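Local structure of putative tryptophan halogenase (Xanthomonas campestris pv. campestris, 6Y1W) at residues V16-A22 / I213-L219; A34-L38 / F177-V183; T46-E52 / Q184-I190; H198-I202 / E330-V334. The protein is a flavin-dependent halogenase, probably using reduced FAD and oxygen to halogenate a substrate, and is seen here without its flavin. All blocks are in the same frame, centred on the assembly; numbering follows the deposited sequence.

Interactions 1 and 3 lie on, and interaction 4 borders, one mixed sheet of the presumed FAD-binding part; interaction 2 joins helix 25-39 to the end of helix 167-180 beside that sheet. Strands 18-22 and 44-49 join interaction 1 to interaction 3, with I21 N 2.8 Å from T46 O. On the other flank F218 N lies 2.9 Å from N332 O, so 217-220 carries interaction 1 into interaction 4. V19 CG1 packs on L35 CD2 of interaction 2 at 3.5 Å. Interaction 3 supplies V48, E49, S50, G188, R189 and I190 to the meso-2,3-butanediol pocket; the I21 side chain is about 6 Å from G24, a predicted FAD-binding residue. The centres of interactions 2 and 4 are about 24 Å apart.

Interaction 1. Residues V16-A22 / I213-L219; sequences VRRVVIA and IEGDLFL
D216 and R18 cross at about a right angle, their carboxylate and guanidinium planes 42° apart. R18 NH2 donates to D216 OD1 over 2.9 Å; the oxygen lies in the guanidinium plane but is met from above its own carboxylate plane. E214 runs alongside R18 in the same direction and offers the anti lone pair of OE1 to NH1 at 3.1 Å, while R212 pairs with its OE2. G215 CA sits over one guanidinium face. With D216 CG anti to its carbonyl carbon (chi1 -56°), OD2 reaches across to the start of strand 18-22 and accepts from R17 N and R18 N, each 2.9 Å away, from opposite faces of the carboxylate. Beyond this end, strands 18-22 and 217-219 pair in parallel, V20 N bonding to L217 O at 2.9 Å. V20 and F218 point the same way, V20 CB lying 3.6 Å from F218 CD2; I21 and L219 likewise run side by side. Two backbone N-H groups and an arginine converge on D216, which would probably favour its ionised form, where the parallel pairing starts.

Interaction 2. Residues A34-L38 / F177-V183; sequences ALSKL and FSEGFGV
S36 of helix 25-39 faces F181, just past the end of helix 167-180, their CA atoms 5.5 Å apart, where positive phi at G182 lets the chain turn away. S36 CB meets V183 CG2 at 3.4 Å, tighter than usual for two carbons, and S36 OG lies 3.4 Å from F181 CB. That hydroxyl stands between its own N and carbonyl carbon (chi1 69°) and bonds back to A32 O in its helix. K37 supplies the other half: its CA sits over the centre of the F181 ring, 4.0 Å from the centroid and 8° off the normal, a CH-pi contact. The K37 side chain runs beside F181 in the same direction, CD reaching F181 CZ at 3.9 Å, and NZ goes on to a salt bridge with E74. K37 CB also meets the edge of the F177 ring, while F181 CE2 lies over one F177 face. G182 is the C-prime residue of a Schellman motif, with V183 N bonded to S178 O and G182 N to E179 O, closing helix 167-180 ahead of strand 184-195.

Interaction 3. Residues T46-E52 / Q184-I190; sequences TLVESDE and QRIEGRI. With BU9 (Meso-2,3-Butanediol), chain M.
T46 and I186 pack in the closely fitted half of this contact, where T46 CG2 touches I186 CD1 at 3.6 Å and strands 46-49 and 184-187 run parallel. Backbone bonds keep the pairing regular, among them I186 N to L47 O at 2.8 Å. V48 lies on the face of T46 and I186, and its CG1 meets I190 CG1 farther along.

The other half is polar and more open, with D51 and E52 exposed. R185 stretches out fully from CG to NE and reaches two carboxylates with its guanidinium edge. NE gives E49 OE2 a bond of 2.7 Å to the anti lone pair, with the planes 74° apart; E49 OE2 also accepts from W29. NH2 donates to D51 OD1 at 2.8 Å, these planes only 20° apart, and a water joins R185 NH1 to D51 OD2. E187 OE2 takes D51 N almost straight, at 175°. R189 NH1 gives its in-plane, though markedly bent, bond to S50 OG at 2.8 Å, whereas E52 OE1 sits over a guanidinium face, a purely electrostatic pairing. Meso-2,3-butanediol settles beside this end, its O06 accepting from I190 N at 3.0 Å.

R185 probably offsets the charge of E49 and D51, while E187 OE2, 3.8 Å from D51 OD2, is held by D51 N and a water.

Interaction 4. Residues H198-I202 / E330-V334; sequences HSGDI and EKNCV
I202 and N332 are clasped by two hydrogen bonds at the tip of a type II' beta turn, E330 to C333, the N332 amide bonding both N and O of I202, much as a strand neighbour would. N332 OD1 accepts from I202 N at 2.8 Å with a bent N-H angle of 143°. Its ND2 returns a bond to I202 O over 2.9 Å, in the carbonyl plane and on a lone pair. CG lies between the backbone N and carbonyl carbon of N332 (chi1 65°), which turns the amide toward the I202 backbone. The D201 carboxylate stacks on that amide, the planes 30° apart. The K331 chain lies along the 198-202 loop, CD 3.5 Å from G200 O and CE 3.4 Å from S199 O. On the buried side, I202 CD1 rests 3.8 Å from C333 CB.

Farther out, ND2 also bonds to D216 O, fixing which end of the amide faces which group. D196 holds S199 N, and an ST turn shapes the loop: S199 OG accepts from D201 N at 3.1 Å.

Interaction 1. Residues V16-A22 / I213-L219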
loop_
_atom_site.group_PDB
_atom_site.type_symbol
_atom_site.label_atom_id
_atom_site.label_comp_id
_atom_site.label_asym_id
_atom_site.label_seq_id
_atom_site.Cartn_x
_atom_site.Cartn_y
_atom_site.Cartn_z
ATOM N N VAL A 16 -2.328 -9.499 -29.374
ATOM C CA VAL A 16 -1.656 -10.629 -28.738
ATOM C C VAL A 16 -2.628 -11.801 -28.692
ATOM O O VAL A 16 -3.611 -11.767 -27.949
ATOM C CB VAL A 16 -1.157 -10.262 -27.337
ATOM C CG1 VAL A 16 -0.556 -11.493 -26.692
ATOM C CG2 VAL A 16 -0.101 -9.112 -27.465
ATOM N N ARG A 17 -2.367 -12.832 -29.520
ATOM C CA ARG A 17 -3.197 -14.025 -29.584
ATOM C C ARG A 17 -2.444 -15.303 -29.318
ATOM O O ARG A 17 -3.086 -16.320 -29.044
ATOM C CB ARG A 17 -3.859 -14.151 -30.973
ATOM C CG ARG A 17 -4.955 -13.140 -31.208
ATOM C CD ARG A 17 -6.141 -13.332 -30.257
ATOM N NE ARG A 17 -6.193 -12.267 -29.253
ATOM C CZ ARG A 17 -6.738 -11.067 -29.452
ATOM N NH1 ARG A 17 -6.713 -10.161 -28.480
ATOM N NH2 ARG A 17 -7.299 -10.767 -30.617
ATOM N N ARG A 18 -1.116 -15.301 -29.438
ATOM C CA ARG A 18 -0.308 -16.499 -29.265
ATOM C C ARG A 18 0.750 -16.188 -28.220
ATOM O O ARG A 18 1.511 -15.221 -28.370
ATOM C CB ARG A 18 0.347 -16.942 -30.588
ATOM C CG ARG A 18 -0.668 -17.241 -31.727
ATOM C CD ARG A 18 0.007 -17.258 -33.112
ATOM N NE ARG A 18 0.750 -16.016 -33.307
ATOM C CZ ARG A 18 1.581 -15.774 -34.312
ATOM N NH1 ARG A 18 1.766 -16.692 -35.256
ATOM N NH2 ARG A 18 2.229 -14.608 -34.368
ATOM N N VAL A 19 0.785 -16.988 -27.159
ATOM C CA VAL A 19 1.773 -16.835 -26.091
ATOM C C VAL A 19 2.656 -18.068 -26.083
ATOM O O VAL A 19 2.158 -19.198 -26.048
ATOM C CB VAL A 19 1.118 -16.641 -24.718
ATOM C CG1 VAL A 19 2.194 -16.492 -23.610
ATOM C CG2 VAL A 19 0.195 -15.420 -24.725
ATOM N N VAL A 20 3.967 -17.849 -26.102
ATOM C CA VAL A 20 4.925 -18.947 -26.113
ATOM C C VAL A 20 5.735 -18.860 -24.814
ATOM O O VAL A 20 6.316 -17.811 -24.517
ATOM C CB VAL A 20 5.840 -18.884 -27.342
ATOM C CG1 VAL A 20 6.895 -19.960 -27.239
ATOM C CG2 VAL A 20 5.002 -19.051 -28.613
ATOM N N ILE A 21 5.751 -19.943 -24.050
ATOM C CA ILE A 21 6.471 -20.025 -22.770
ATOM C C ILE A 21 7.720 -20.861 -23.008
ATOM O O ILE A 21 7.638 -22.032 -23.395
ATOM C CB ILE A 21 5.581 -20.654 -21.685
ATOM C CG1 ILE A 21 4.357 -19.760 -21.484
ATOM C CG2 ILE A 21 6.346 -20.789 -20.340
ATOM C CD1 ILE A 21 3.256 -20.365 -20.613
ATOM N N ALA A 22 8.884 -20.269 -22.824
ATOM C CA ALA A 22 10.154 -20.972 -23.031
ATOM C C ALA A 22 10.641 -21.487 -21.689
ATOM O O ALA A 22 10.974 -20.689 -20.815
ATOM C CB ALA A 22 11.193 -20.048 -23.670
ATOM N N ILE A 213 8.302 -22.168 -33.847
ATOM C CA ILE A 213 7.148 -21.796 -33.028
ATOM C C ILE A 213 7.034 -20.277 -33.001
ATOM O O ILE A 213 7.847 -19.596 -32.361
ATOM C CB ILE A 213 7.243 -22.368 -31.610
ATOM C CG1 ILE A 213 7.509 -23.877 -31.708
ATOM C CG2 ILE A 213 5.944 -22.013 -30.778
ATOM C CD1 ILE A 213 8.220 -24.456 -30.570
ATOM N N GLU A 214 6.026 -19.751 -33.681
ATOM C CA GLU A 214 5.777 -18.321 -33.735
ATOM C C GLU A 214 4.961 -17.900 -32.519
ATOM O O GLU A 214 4.242 -18.703 -31.922
ATOM C CB GLU A 214 5.005 -17.939 -35.004
ATOM C CG GLU A 214 5.876 -17.779 -36.240
ATOM C CD GLU A 214 5.123 -17.271 -37.470
ATOM O OE1 GLU A 214 3.881 -17.096 -37.422
ATOM O OE2 GLU A 214 5.795 -17.040 -38.497
ATOM N N GLY A 215 5.088 -16.634 -32.145
ATOM C CA GLY A 215 4.236 -16.122 -31.084
ATOM C C GLY A 215 4.217 -14.613 -31.083
ATOM O O GLY A 215 4.992 -13.946 -31.780
ATOM N N ASP A 216 3.310 -14.075 -30.271
ATOM C CA ASP A 216 3.174 -12.634 -30.100
ATOM C C ASP A 216 3.809 -12.147 -28.809
ATOM O O ASP A 216 4.293 -11.015 -28.748
ATOM C CB ASP A 216 1.690 -12.235 -30.117
ATOM C CG ASP A 216 0.989 -12.702 -31.383
ATOM O OD1 ASP A 216 1.551 -12.489 -32.483
ATOM O OD2 ASP A 216 -0.093 -13.328 -31.275
ATOM N N LEU A 217 3.751 -12.961 -27.774
ATOM C CA LEU A 217 4.292 -12.625 -26.464
ATOM C C LEU A 217 5.019 -13.864 -26.000
ATOM O O LEU A 217 4.503 -14.968 -26.158
ATOM C CB LEU A 217 3.192 -12.252 -25.485
ATOM C CG LEU A 217 3.625 -12.001 -24.049
ATOM C CD1 LEU A 217 4.326 -10.630 -23.949
ATOM C CD2 LEU A 217 2.356 -12.012 -23.191
ATOM N N PHE A 218 6.205 -13.676 -25.451
ATOM C CA PHE A 218 7.073 -14.770 -25.063
ATOM C C PHE A 218 7.365 -14.628 -23.583
ATOM O O PHE A 218 7.766 -13.553 -23.141
ATOM C CB PHE A 218 8.388 -14.748 -25.849
ATOM C CG PHE A 218 8.190 -15.098 -27.320
ATOM C CD1 PHE A 218 7.724 -14.148 -28.206
ATOM C CD2 PHE A 218 8.394 -16.409 -27.764
ATOM C CE1 PHE A 218 7.508 -14.482 -29.525
ATOM C CE2 PHE A 218 8.197 -16.744 -29.084
ATOM C CZ PHE A 218 7.766 -15.784 -29.968
ATOM N N LEU A 219 7.219 -15.709 -22.838
ATOM C CA LEU A 219 7.619 -15.690 -21.431
ATOM C C LEU A 219 8.931 -16.447 -21.289
ATOM O O LEU A 219 9.012 -17.634 -21.649
ATOM C CB LEU A 219 6.555 -16.331 -20.544
ATOM C CG LEU A 219 5.122 -15.793 -20.731
ATOM C CD1 LEU A 219 4.178 -16.438 -19.684
ATOM C CD2 LEU A 219 5.087 -14.267 -20.705
#

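Interaction 2. Residues A34-L38 / F177-V183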
loop_
_atom_site.group_PDB
_atom_site.type_symbol
_atom_site.label_atom_id
_atom_site.label_comp_id
_atom_site.label_asym_id
_atom_site.label_seq_id
_atom_site.Cartn_x
_atom_site.Cartn_y
_atom_site.Cartn_z
ATOM N N ALA A 34 -1.773 -20.303 -14.725
ATOM C CA ALA A 34 -2.570 -19.106 -14.488
ATOM C C ALA A 34 -3.060 -18.501 -15.801
ATOM O O ALA A 34 -4.214 -18.051 -15.876
ATOM C CB ALA A 34 -1.754 -18.077 -13.701
ATOM N N LEU A 35 -2.190 -18.454 -16.823
ATOM C CA LEU A 35 -2.584 -17.840 -18.092
ATOM C C LEU A 35 -3.677 -18.654 -18.771
ATOM O O LEU A 35 -4.629 -18.078 -19.319
ATOM C CB LEU A 35 -1.361 -17.706 -19.009
ATOM C CG LEU A 35 -1.601 -17.094 -20.378
ATOM C CD1 LEU A 35 -2.078 -15.638 -20.150
ATOM C CD2 LEU A 35 -0.286 -17.133 -21.211
ATOM N N SER A 36 -3.566 -19.995 -18.748
ATOM C CA SER A 36 -4.560 -20.809 -19.439
ATOM C C SER A 36 -5.878 -20.826 -18.679
ATOM O O SER A 36 -6.951 -20.804 -19.299
ATOM C CB SER A 36 -4.036 -22.236 -19.686
ATOM O OG SER A 36 -3.901 -22.974 -18.457
ATOM N N LYS A 37 -5.821 -20.844 -17.342
ATOM C CA LYS A 37 -7.042 -20.761 -16.538
ATOM C C LYS A 37 -7.852 -19.523 -16.901
ATOM O O LYS A 37 -9.044 -19.620 -17.223
ATOM C CB LYS A 37 -6.683 -20.758 -15.040
ATOM C CG LYS A 37 -7.766 -20.096 -14.110
ATOM C CD LYS A 37 -8.983 -20.939 -14.017
ATOM C CE LYS A 37 -9.993 -20.348 -13.020
ATOM N NZ LYS A 37 -11.083 -21.291 -12.934
ATOM N N LEU A 38 -7.187 -18.360 -16.961
ATOM C CA LEU A 38 -7.897 -17.094 -17.130
ATOM C C LEU A 38 -8.218 -16.795 -18.590
ATOM O O LEU A 38 -9.315 -16.323 -18.889
ATOM C CB LEU A 38 -7.081 -15.948 -16.534
ATOM C CG LEU A 38 -7.727 -14.573 -16.576
ATOM C CD1 LEU A 38 -8.854 -14.527 -15.638
ATOM C CD2 LEU A 38 -6.684 -13.512 -16.243
ATOM N N PHE A 177 -2.888 -29.569 -14.753
ATOM C CA PHE A 177 -3.882 -28.487 -14.723
ATOM C C PHE A 177 -3.900 -27.681 -16.028
ATOM O O PHE A 177 -4.970 -27.383 -16.583
ATOM C CB PHE A 177 -3.544 -27.623 -13.502
ATOM C CG PHE A 177 -4.445 -26.414 -13.268
ATOM C CD1 PHE A 177 -4.190 -25.200 -13.933
ATOM C CD2 PHE A 177 -5.486 -26.441 -12.352
ATOM C CE1 PHE A 177 -4.959 -24.062 -13.697
ATOM C CE2 PHE A 177 -6.279 -25.279 -12.121
ATOM C CZ PHE A 177 -6.014 -24.101 -12.791
ATOM N N SER A 178 -2.719 -27.294 -16.502
ATOM C CA SER A 178 -2.576 -26.449 -17.686
ATOM C C SER A 178 -3.033 -27.151 -18.959
ATOM O O SER A 178 -3.682 -26.537 -19.811
ATOM C CB SER A 178 -1.110 -26.032 -17.846
ATOM O OG SER A 178 -0.650 -25.272 -16.717
ATOM N N GLU A 179 -2.637 -28.408 -19.141
ATOM C CA GLU A 179 -3.046 -29.117 -20.341
ATOM C C GLU A 179 -4.569 -29.213 -20.404
ATOM O O GLU A 179 -5.147 -29.195 -21.503
ATOM C CB GLU A 179 -2.343 -30.482 -20.388
ATOM C CG GLU A 179 -0.860 -30.322 -20.642
ATOM C CD GLU A 179 -0.074 -31.626 -20.601
ATOM O OE1 GLU A 179 -0.602 -32.653 -20.129
ATOM O OE2 GLU A 179 1.084 -31.583 -21.049
ATOM N N GLY A 180 -5.222 -29.274 -19.235
ATOM C CA GLY A 180 -6.673 -29.286 -19.159
ATOM C C GLY A 180 -7.339 -28.018 -19.651
ATOM O O GLY A 180 -8.487 -28.047 -20.099
ATOM N N PHE A 181 -6.640 -26.893 -19.598
ATOM C CA PHE A 181 -7.147 -25.657 -20.177
ATOM C C PHE A 181 -6.591 -25.396 -21.573
ATOM O O PHE A 181 -6.745 -24.282 -22.089
ATOM C CB PHE A 181 -6.822 -24.486 -19.255
ATOM C CG PHE A 181 -7.641 -24.473 -17.996
ATOM C CD1 PHE A 181 -8.958 -24.155 -18.062
ATOM C CD2 PHE A 181 -7.088 -24.802 -16.747
ATOM C CE1 PHE A 181 -9.741 -24.124 -16.923
ATOM C CE2 PHE A 181 -7.881 -24.776 -15.598
ATOM C CZ PHE A 181 -9.196 -24.446 -15.686
ATOM N N GLY A 182 -5.987 -26.399 -22.202
ATOM C CA GLY A 182 -5.607 -26.327 -23.601
ATOM C C GLY A 182 -4.178 -25.933 -23.928
ATOM O O GLY A 182 -3.881 -25.707 -25.109
ATOM N N VAL A 183 -3.277 -25.863 -22.943
ATOM C CA VAL A 183 -1.885 -25.519 -23.242
ATOM C C VAL A 183 -1.277 -26.637 -24.071
ATOM O O VAL A 183 -1.453 -27.829 -23.767
ATOM C CB VAL A 183 -1.082 -25.313 -21.944
ATOM C CG1 VAL A 183 0.416 -25.115 -22.250
ATOM C CG2 VAL A 183 -1.613 -24.092 -21.203
#

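Interaction 3. Residues T46-E52 / Q184-I190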
loop_
_atom_site.group_PDB
_atom_site.type_symbol
_atom_site.label_atom_id
_atom_site.label_comp_id
_atom_site.label_asym_id
_atom_site.label_seq_id
_atom_site.Cartn_x
_atom_site.Cartn_y
_atom_site.Cartn_z
ATOM N N THR A 46 1.516 -22.073 -25.884
ATOM C CA THR A 46 2.450 -23.160 -26.133
ATOM C C THR A 46 3.598 -23.077 -25.147
ATOM O O THR A 46 4.152 -21.995 -24.945
ATOM C CB THR A 46 2.988 -23.057 -27.551
ATOM O OG1 THR A 46 1.869 -23.078 -28.474
ATOM C CG2 THR A 46 4.009 -24.163 -27.834
ATOM N N LEU A 47 3.972 -24.217 -24.550
ATOM C CA LEU A 47 5.132 -24.281 -23.658
ATOM C C LEU A 47 6.144 -25.252 -24.247
ATOM O O LEU A 47 5.787 -26.383 -24.608
ATOM C CB LEU A 47 4.732 -24.721 -22.233
ATOM C CG LEU A 47 5.855 -24.627 -21.178
ATOM C CD1 LEU A 47 5.216 -24.429 -19.810
ATOM C CD2 LEU A 47 6.770 -25.881 -21.169
ATOM N N VAL A 48 7.389 -24.788 -24.375
ATOM C CA VAL A 48 8.508 -25.570 -24.899
ATOM C C VAL A 48 9.427 -25.920 -23.737
ATOM O O VAL A 48 9.907 -25.031 -23.031
ATOM C CB VAL A 48 9.290 -24.792 -25.964
ATOM C CG1 VAL A 48 10.482 -25.628 -26.492
ATOM C CG2 VAL A 48 8.336 -24.343 -27.092
ATOM N N GLU A 49 9.712 -27.207 -23.565
ATOM C CA GLU A 49 10.648 -27.609 -22.524
ATOM C C GLU A 49 11.317 -28.901 -22.957
ATOM O O GLU A 49 10.745 -29.709 -23.696
ATOM C CB GLU A 49 9.975 -27.812 -21.155
ATOM C CG GLU A 49 8.954 -28.971 -21.114
ATOM C CD GLU A 49 8.388 -29.248 -19.712
ATOM O OE1 GLU A 49 9.011 -28.858 -18.688
ATOM O OE2 GLU A 49 7.330 -29.907 -19.624
ATOM N N SER A 50 12.507 -29.120 -22.421
ATOM C CA SER A 50 13.309 -30.294 -22.733
ATOM C C SER A 50 13.185 -31.298 -21.597
ATOM O O SER A 50 13.295 -30.920 -20.424
ATOM C CB SER A 50 14.772 -29.897 -22.905
ATOM O OG SER A 50 15.569 -31.057 -22.948
ATOM N N ASP A 51 12.963 -32.576 -21.942
ATOM C CA ASP A 51 12.978 -33.628 -20.920
ATOM C C ASP A 51 14.356 -33.829 -20.295
ATOM O O ASP A 51 14.470 -34.487 -19.252
ATOM C CB ASP A 51 12.485 -34.951 -21.511
ATOM C CG ASP A 51 10.993 -34.959 -21.729
ATOM O OD1 ASP A 51 10.312 -34.171 -21.044
ATOM O OD2 ASP A 51 10.505 -35.718 -22.591
ATOM N N GLU A 52 15.412 -33.334 -20.921
ATOM C CA GLU A 52 16.748 -33.455 -20.345
ATOM C C GLU A 52 17.061 -32.372 -19.316
ATOM O O GLU A 52 18.168 -32.373 -18.760
ATOM C CB GLU A 52 17.794 -33.461 -21.465
ATOM C CG GLU A 52 17.387 -34.361 -22.642
ATOM C CD GLU A 52 18.065 -33.996 -23.956
ATOM O OE1 GLU A 52 18.938 -33.101 -23.959
ATOM O OE2 GLU A 52 17.712 -34.600 -24.993
ATOM N N GLN A 184 -0.576 -26.260 -25.139
ATOM C CA GLN A 184 0.097 -27.203 -26.012
ATOM C C GLN A 184 1.543 -27.334 -25.549
ATOM O O GLN A 184 2.276 -26.344 -25.564
ATOM C CB GLN A 184 0.060 -26.706 -27.458
ATOM C CG GLN A 184 0.876 -27.591 -28.405
ATOM C CD GLN A 184 0.884 -27.090 -29.848
ATOM O OE1 GLN A 184 1.322 -27.805 -30.751
ATOM N NE2 GLN A 184 0.410 -25.857 -30.067
ATOM N N ARG A 185 1.954 -28.540 -25.158
ATOM C CA ARG A 185 3.327 -28.778 -24.727
ATOM C C ARG A 185 4.131 -29.308 -25.908
ATOM O O ARG A 185 3.666 -30.203 -26.621
ATOM C CB ARG A 185 3.379 -29.764 -23.563
ATOM C CG ARG A 185 4.791 -30.021 -23.069
ATOM C CD ARG A 185 4.771 -31.071 -21.977
ATOM N NE ARG A 185 6.104 -31.382 -21.473
ATOM C CZ ARG A 185 6.846 -32.422 -21.842
ATOM N NH1 ARG A 185 6.405 -33.282 -22.763
ATOM N NH2 ARG A 185 8.042 -32.594 -21.294
ATOM N N ILE A 186 5.299 -28.713 -26.154
ATOM C CA ILE A 186 6.232 -29.188 -27.175
ATOM C C ILE A 186 7.539 -29.547 -26.470
ATOM O O ILE A 186 8.139 -28.699 -25.797
ATOM C CB ILE A 186 6.468 -28.141 -28.277
ATOM C CG1 ILE A 186 5.143 -27.737 -28.944
ATOM C CG2 ILE A 186 7.475 -28.656 -29.321
ATOM C CD1 ILE A 186 5.303 -26.732 -30.064
ATOM N N GLU A 187 7.945 -30.819 -26.557
ATOM C CA GLU A 187 9.173 -31.278 -25.915
ATOM C C GLU A 187 10.338 -31.013 -26.857
ATOM O O GLU A 187 10.237 -31.266 -28.064
ATOM C CB GLU A 187 9.112 -32.768 -25.571
ATOM C CG GLU A 187 10.217 -33.240 -24.599
ATOM C CD GLU A 187 11.597 -33.392 -25.247
ATOM O OE1 GLU A 187 11.660 -33.724 -26.453
ATOM O OE2 GLU A 187 12.623 -33.184 -24.546
ATOM N N GLY A 188 11.406 -30.441 -26.335
ATOM C CA GLY A 188 12.560 -30.228 -27.181
ATOM C C GLY A 188 13.467 -29.140 -26.663
ATOM O O GLY A 188 13.229 -28.524 -25.623
ATOM N N ARG A 189 14.504 -28.888 -27.448
ATOM C CA ARG A 189 15.490 -27.885 -27.094
ATOM C C ARG A 189 15.490 -26.768 -28.118
ATOM O O ARG A 189 15.535 -27.007 -29.330
ATOM C CB ARG A 189 16.891 -28.502 -26.989
ATOM C CG ARG A 189 16.978 -29.542 -25.897
ATOM C CD ARG A 189 18.235 -30.388 -25.992
ATOM N NE ARG A 189 19.330 -29.879 -25.161
ATOM C CZ ARG A 189 19.269 -29.677 -23.845
ATOM N NH1 ARG A 189 18.162 -29.941 -23.162
ATOM N NH2 ARG A 189 20.332 -29.214 -23.199
ATOM N N ILE A 190 15.554 -25.551 -27.608
ATOM C CA ILE A 190 15.562 -24.368 -28.455
ATOM C C ILE A 190 16.962 -24.235 -29.054
ATOM O O ILE A 190 17.954 -24.140 -28.327
ATOM C CB ILE A 190 15.175 -23.117 -27.651
ATOM C CG1 ILE A 190 13.753 -23.242 -27.106
ATOM C CG2 ILE A 190 15.246 -21.877 -28.510
ATOM C CD1 ILE A 190 13.422 -22.150 -26.116
HETATM C C03 BU9 M . 16.317 -24.751 -22.306
HETATM C C04 BU9 M . 15.690 -25.609 -23.413
HETATM O O06 BU9 M . 15.869 -24.950 -24.641
HETATM C C05 BU9 M . 14.196 -25.863 -23.150
HETATM C C01 BU9 M . 13.991 -26.456 -21.751
HETATM O O6 BU9 M . 13.449 -24.670 -23.264
HETATM O O HOH W 1 14.906 -32.161 -25.355
HETATM O O HOH W 2 7.873 -35.672 -22.974
#

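Interaction 4. Residues H198-I202 / E330-V334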
loop_
_atom_site.group_PDB
_atom_site.type_symbol
_atom_site.label_atom_id
_atom_site.label_comp_id
_atom_site.label_asym_id
_atom_site.label_seq_id
_atom_site.Cartn_x
_atom_site.Cartn_y
_atom_site.Cartn_z
ATOM N N HIS A 198 12.899 -5.259 -38.030
ATOM C CA HIS A 198 12.707 -3.837 -37.790
ATOM C C HIS A 198 12.559 -3.496 -36.311
ATOM O O HIS A 198 13.159 -2.521 -35.848
ATOM C CB HIS A 198 11.480 -3.342 -38.564
ATOM C CG HIS A 198 11.469 -3.755 -40.005
ATOM N ND1 HIS A 198 11.718 -2.872 -41.036
ATOM C CD2 HIS A 198 11.248 -4.959 -40.585
ATOM C CE1 HIS A 198 11.646 -3.514 -42.188
ATOM N NE2 HIS A 198 11.365 -4.782 -41.943
ATOM N N SER A 199 11.793 -4.283 -35.545
ATOM C CA SER A 199 11.473 -3.922 -34.165
ATOM C C SER A 199 12.443 -4.515 -33.152
ATOM O O SER A 199 12.551 -4.009 -32.026
ATOM C CB SER A 199 10.053 -4.382 -33.823
ATOM O OG SER A 199 9.980 -5.785 -33.970
ATOM N N GLY A 200 13.124 -5.584 -33.511
ATOM C CA GLY A 200 13.846 -6.333 -32.513
ATOM C C GLY A 200 12.979 -7.253 -31.679
ATOM O O GLY A 200 13.526 -8.008 -30.869
ATOM N N ASP A 201 11.659 -7.242 -31.865
ATOM C CA ASP A 201 10.813 -8.154 -31.087
ATOM C C ASP A 201 11.177 -9.600 -31.376
ATOM O O ASP A 201 11.669 -9.940 -32.454
ATOM C CB ASP A 201 9.332 -7.968 -31.416
ATOM C CG ASP A 201 8.803 -6.650 -30.990
ATOM O OD1 ASP A 201 9.530 -5.884 -30.335
ATOM O OD2 ASP A 201 7.648 -6.362 -31.348
ATOM N N ILE A 202 10.922 -10.478 -30.401
ATOM C CA ILE A 202 11.055 -11.900 -30.682
ATOM C C ILE A 202 9.962 -12.318 -31.663
ATOM O O ILE A 202 8.786 -11.984 -31.488
ATOM C CB ILE A 202 10.969 -12.723 -29.395
ATOM C CG1 ILE A 202 12.048 -12.260 -28.423
ATOM C CG2 ILE A 202 11.068 -14.230 -29.738
ATOM C CD1 ILE A 202 12.013 -12.958 -27.113
ATOM N N GLU A 330 10.762 -6.662 -21.612
ATOM C CA GLU A 330 11.514 -5.964 -22.660
ATOM C C GLU A 330 10.860 -6.339 -23.977
ATOM O O GLU A 330 10.770 -7.528 -24.292
ATOM C CB GLU A 330 12.991 -6.375 -22.617
ATOM C CG GLU A 330 13.839 -5.876 -23.778
ATOM C CD GLU A 330 14.335 -4.485 -23.544
ATOM O OE1 GLU A 330 13.971 -3.891 -22.507
ATOM O OE2 GLU A 330 15.083 -3.984 -24.409
ATOM N N LYS A 331 10.410 -5.329 -24.738
ATOM C CA LYS A 331 9.722 -5.582 -26.007
ATOM C C LYS A 331 8.577 -6.568 -25.758
ATOM O O LYS A 331 7.703 -6.276 -24.953
ATOM C CB LYS A 331 10.693 -6.094 -27.069
ATOM C CG LYS A 331 11.906 -5.132 -27.311
ATOM C CD LYS A 331 12.644 -5.421 -28.621
ATOM C CE LYS A 331 13.719 -4.354 -28.900
ATOM N NZ LYS A 331 13.190 -3.028 -28.538
ATOM N N ASN A 332 8.549 -7.706 -26.450
ATOM C CA ASN A 332 7.455 -8.664 -26.275
ATOM C C ASN A 332 7.879 -9.894 -25.472
ATOM O O ASN A 332 7.356 -10.992 -25.686
ATOM C CB ASN A 332 6.857 -9.093 -27.622
ATOM C CG ASN A 332 7.838 -9.884 -28.496
ATOM O OD1 ASN A 332 9.053 -9.754 -28.388
ATOM N ND2 ASN A 332 7.304 -10.736 -29.347
ATOM N N CYS A 333 8.785 -9.703 -24.518
ATOM C CA CYS A 333 9.307 -10.773 -23.679
ATOM C C CYS A 333 9.172 -10.399 -22.201
ATOM O O CYS A 333 9.564 -9.302 -21.793
ATOM C CB CYS A 333 10.783 -11.031 -24.019
ATOM S SG CYS A 333 11.539 -12.316 -22.988
ATOM N N VAL A 334 8.582 -11.296 -21.407
ATOM C CA VAL A 334 8.500 -11.116 -19.950
ATOM C C VAL A 334 9.310 -12.229 -19.311
ATOM O O VAL A 334 9.026 -13.419 -19.535
ATOM C CB VAL A 334 7.042 -11.127 -19.447
ATOM C CG1 VAL A 334 7.005 -10.994 -17.940
ATOM C CG2 VAL A 334 6.226 -9.979 -20.069
#